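Long-range contact in mortality factor 4-like protein 1 (Homo sapiens, PDB 2F5K), which binds lysine-methylated histone H3 through its chromo domain and probably acts in gene regulation: residues 31-36 / 56-61. Numbering follows the deposited sequence.
Sequences CFHGPL and IHYSGW
H33 and W61 meet edge to face: the six-membered ring of W61 turns its rim toward one face of the H33 imidazole, with W61 CH2 3.9 Å from H33 ND1 and the planes at 84°. H33 CG lies anti to the backbone N (chi1 176°), which swings the ring out to meet W61, while H33 CB rests 4.1 Å from Y58 CE2. Y58 thus completes an aromatic cluster. Y58 and W61, with Y38 and W65, are consistent with the aromatic cage by which chromo domains take methyl-lysine.

Deeper in, I56 CD1 sits over the middle of one Y58 face, 3.1 Å above its plane. Small C31 suits the place alongside these larger side chains, its SG 3.5 Å from I56 CD1 and 4.9 Å from the centre of the Y58 ring, an oblique sulfur-aromatic contact. No hydrogen bond crosses between the segments.

W61 closes a type II turn that begins at Y58, held by W61 N to Y58 O (2.9 Å); G60 readily takes its positive phi. H57 NE2 adds a bent hydrogen bond to W61 O (133° at the hydrogen).

Although strand 37-48 lies between strands 28-32 and 51-58, the sheet's curvature brings C31, I56 and Y58 together inside the barrel, where V69 of strand 67-70 touches all three; H33 and W61 meet beyond the strand ends, less buried. F32, whose CB points away from 56-61, packs on L88 of helix 79-98.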
ATOM      1  N   CYS A  31      -0.476  -1.104  -1.562  1.00 37.60           N
ATOM      2  CA  CYS A  31       0.095  -0.401  -0.456  1.00 37.77           C
ATOM      3  C   CYS A  31       1.230  -1.198   0.090  1.00 38.16           C
ATOM      4  O   CYS A  31       1.125  -2.407   0.204  1.00 38.69           O
ATOM      5  CB  CYS A  31      -0.965  -0.184   0.637  1.00 37.33           C
ATOM      6  SG  CYS A  31      -0.410   0.878   1.990  1.00 36.55           S
ATOM      7  N   PHE A  32       2.306  -0.500   0.445  1.00 38.41           N
ATOM      8  CA  PHE A  32       3.455  -1.104   1.065  1.00 39.20           C
ATOM      9  C   PHE A  32       3.183  -1.372   2.547  1.00 40.39           C
ATOM     10  O   PHE A  32       2.596  -0.543   3.242  1.00 40.10           O
ATOM     11  CB  PHE A  32       4.658  -0.149   0.984  1.00 39.24           C
ATOM     12  CG  PHE A  32       5.442  -0.263  -0.276  1.00 37.23           C
ATOM     13  CD1 PHE A  32       5.430   0.738  -1.203  1.00 37.61           C
ATOM     14  CD2 PHE A  32       6.221  -1.365  -0.514  1.00 37.35           C
ATOM     15  CE1 PHE A  32       6.188   0.633  -2.380  1.00 36.38           C
ATOM     16  CE2 PHE A  32       6.966  -1.475  -1.689  1.00 35.89           C
ATOM     17  CZ  PHE A  32       6.915  -0.490  -2.614  1.00 34.78           C
ATOM     18  N   HIS A  33       3.635  -2.520   3.025  1.00 41.50           N
ATOM     19  CA  HIS A  33       3.516  -2.834   4.422  1.00 43.73           C
ATOM     20  C   HIS A  33       4.890  -3.213   4.979  1.00 43.46           C
ATOM     21  O   HIS A  33       5.519  -2.426   5.693  1.00 43.86           O
ATOM     22  CB  HIS A  33       2.465  -3.919   4.672  1.00 44.87           C
ATOM     23  CG  HIS A  33       2.385  -4.333   6.103  1.00 47.34           C
ATOM     24  ND1 HIS A  33       2.704  -5.606   6.531  1.00 49.09           N
ATOM     25  CD2 HIS A  33       2.032  -3.637   7.211  1.00 48.38           C
ATOM     26  CE1 HIS A  33       2.542  -5.678   7.841  1.00 49.95           C
ATOM     27  NE2 HIS A  33       2.134  -4.496   8.278  1.00 49.35           N
ATOM     28  N   GLY A  34       5.382  -4.395   4.668  1.00 42.90           N
ATOM     29  CA  GLY A  34       6.767  -4.637   5.066  1.00 43.35           C
ATOM     30  C   GLY A  34       7.617  -4.298   3.839  1.00 43.03           C
ATOM     31  O   GLY A  34       7.572  -3.175   3.333  1.00 42.17           O
ATOM     32  N   PRO A  35       8.354  -5.289   3.357  1.00 42.91           N
ATOM     33  CA  PRO A  35       9.100  -5.195   2.103  1.00 42.80           C
ATOM     34  C   PRO A  35       8.180  -5.602   0.957  1.00 42.33           C
ATOM     35  O   PRO A  35       8.629  -5.830  -0.154  1.00 42.63           O
ATOM     36  CB  PRO A  35      10.148  -6.288   2.273  1.00 42.71           C
ATOM     37  CG  PRO A  35       9.317  -7.387   2.956  1.00 43.19           C
ATOM     38  CD  PRO A  35       8.535  -6.605   4.007  1.00 43.37           C
ATOM     39  N   LEU A  36       6.897  -5.714   1.243  1.00 41.85           N
ATOM     40  CA  LEU A  36       5.946  -6.218   0.275  1.00 40.74           C
ATOM     41  C   LEU A  36       4.827  -5.242  -0.052  1.00 39.37           C
ATOM     42  O   LEU A  36       4.470  -4.387   0.750  1.00 38.54           O
ATOM     43  CB  LEU A  36       5.337  -7.514   0.820  1.00 40.88           C
ATOM     44  CG  LEU A  36       6.287  -8.697   0.808  1.00 42.57           C
ATOM     45  CD1 LEU A  36       5.517  -9.919   1.214  1.00 44.37           C
ATOM     46  CD2 LEU A  36       6.919  -8.921  -0.568  1.00 43.26           C
ATOM     47  N   ILE A  56      -5.881   2.880   5.603  1.00 54.82           N
ATOM     48  CA  ILE A  56      -6.086   1.791   4.666  1.00 53.90           C
ATOM     49  C   ILE A  56      -6.524   0.429   5.206  1.00 53.62           C
ATOM     50  O   ILE A  56      -6.111  -0.033   6.283  1.00 53.79           O
ATOM     51  CB  ILE A  56      -4.860   1.603   3.737  1.00 53.79           C
ATOM     52  CG1 ILE A  56      -4.025   0.426   4.180  1.00 53.22           C
ATOM     53  CG2 ILE A  56      -4.003   2.884   3.601  1.00 52.93           C
ATOM     54  CD1 ILE A  56      -3.509  -0.336   3.037  1.00 53.66           C
ATOM     55  N   HIS A  57      -7.349  -0.228   4.418  1.00 52.64           N
ATOM     56  CA  HIS A  57      -7.727  -1.581   4.735  1.00 52.86           C
ATOM     57  C   HIS A  57      -7.054  -2.474   3.716  1.00 52.53           C
ATOM     58  O   HIS A  57      -7.234  -2.305   2.512  1.00 52.28           O
ATOM     59  CB  HIS A  57      -9.248  -1.775   4.690  1.00 52.72           C
ATOM     60  CG  HIS A  57      -9.652  -3.206   4.563  1.00 53.67           C
ATOM     61  ND1 HIS A  57     -10.236  -3.715   3.424  1.00 54.65           N
ATOM     62  CD2 HIS A  57      -9.523  -4.250   5.418  1.00 54.61           C
ATOM     63  CE1 HIS A  57     -10.456  -5.008   3.586  1.00 54.83           C
ATOM     64  NE2 HIS A  57     -10.035  -5.357   4.789  1.00 54.64           N
ATOM     65  N   TYR A  58      -6.258  -3.411   4.191  1.00 52.60           N
ATOM     66  CA  TYR A  58      -5.615  -4.310   3.274  1.00 53.57           C
ATOM     67  C   TYR A  58      -6.642  -5.373   2.923  1.00 54.94           C
ATOM     68  O   TYR A  58      -7.248  -5.997   3.819  1.00 54.21           O
ATOM     69  CB  TYR A  58      -4.357  -4.894   3.884  1.00 53.06           C
ATOM     70  CG  TYR A  58      -3.308  -3.841   4.213  1.00 53.61           C
ATOM     71  CD1 TYR A  58      -3.385  -3.101   5.400  1.00 53.10           C
ATOM     72  CD2 TYR A  58      -2.236  -3.580   3.333  1.00 52.05           C
ATOM     73  CE1 TYR A  58      -2.420  -2.150   5.718  1.00 52.80           C
ATOM     74  CE2 TYR A  58      -1.282  -2.639   3.639  1.00 51.41           C
ATOM     75  CZ  TYR A  58      -1.384  -1.916   4.830  1.00 52.26           C
ATOM     76  OH  TYR A  58      -0.454  -0.978   5.159  1.00 51.07           O
ATOM     77  N   SER A  59      -6.861  -5.548   1.622  1.00 56.23           N
ATOM     78  CA  SER A  59      -7.863  -6.486   1.159  1.00 58.00           C
ATOM     79  C   SER A  59      -7.552  -7.916   1.526  1.00 59.22           C
ATOM     80  O   SER A  59      -6.419  -8.384   1.437  1.00 58.46           O
ATOM     81  CB  SER A  59      -8.153  -6.336  -0.332  1.00 58.05           C
ATOM     82  OG  SER A  59      -6.974  -6.102  -1.047  1.00 59.59           O
ATOM     83  N   GLY A  60      -8.592  -8.607   1.974  1.00 61.20           N
ATOM     84  CA  GLY A  60      -8.442  -9.974   2.419  1.00 63.86           C
ATOM     85  C   GLY A  60      -7.798  -9.993   3.791  1.00 65.89           C
ATOM     86  O   GLY A  60      -7.396 -11.038   4.279  1.00 66.06           O
ATOM     87  N   TRP A  61      -7.692  -8.825   4.416  1.00 67.79           N
ATOM     88  CA  TRP A  61      -7.045  -8.726   5.715  1.00 69.93           C
ATOM     89  C   TRP A  61      -8.028  -8.246   6.762  1.00 70.73           C
ATOM     90  O   TRP A  61      -8.847  -7.357   6.522  1.00 70.65           O
ATOM     91  CB  TRP A  61      -5.837  -7.774   5.678  1.00 70.50           C
ATOM     92  CG  TRP A  61      -4.570  -8.355   5.099  1.00 72.99           C
ATOM     93  CD1 TRP A  61      -4.462  -9.306   4.117  1.00 74.43           C
ATOM     94  CD2 TRP A  61      -3.225  -8.005   5.455  1.00 74.70           C
ATOM     95  NE1 TRP A  61      -3.141  -9.570   3.853  1.00 74.65           N
ATOM     96  CE2 TRP A  61      -2.361  -8.781   4.657  1.00 75.05           C
ATOM     97  CE3 TRP A  61      -2.660  -7.102   6.369  1.00 75.26           C
ATOM     98  CZ2 TRP A  61      -0.977  -8.685   4.746  1.00 75.93           C
ATOM     99  CZ3 TRP A  61      -1.283  -7.010   6.451  1.00 75.23           C
ATOM    100  CH2 TRP A  61      -0.460  -7.796   5.651  1.00 75.69           C
TER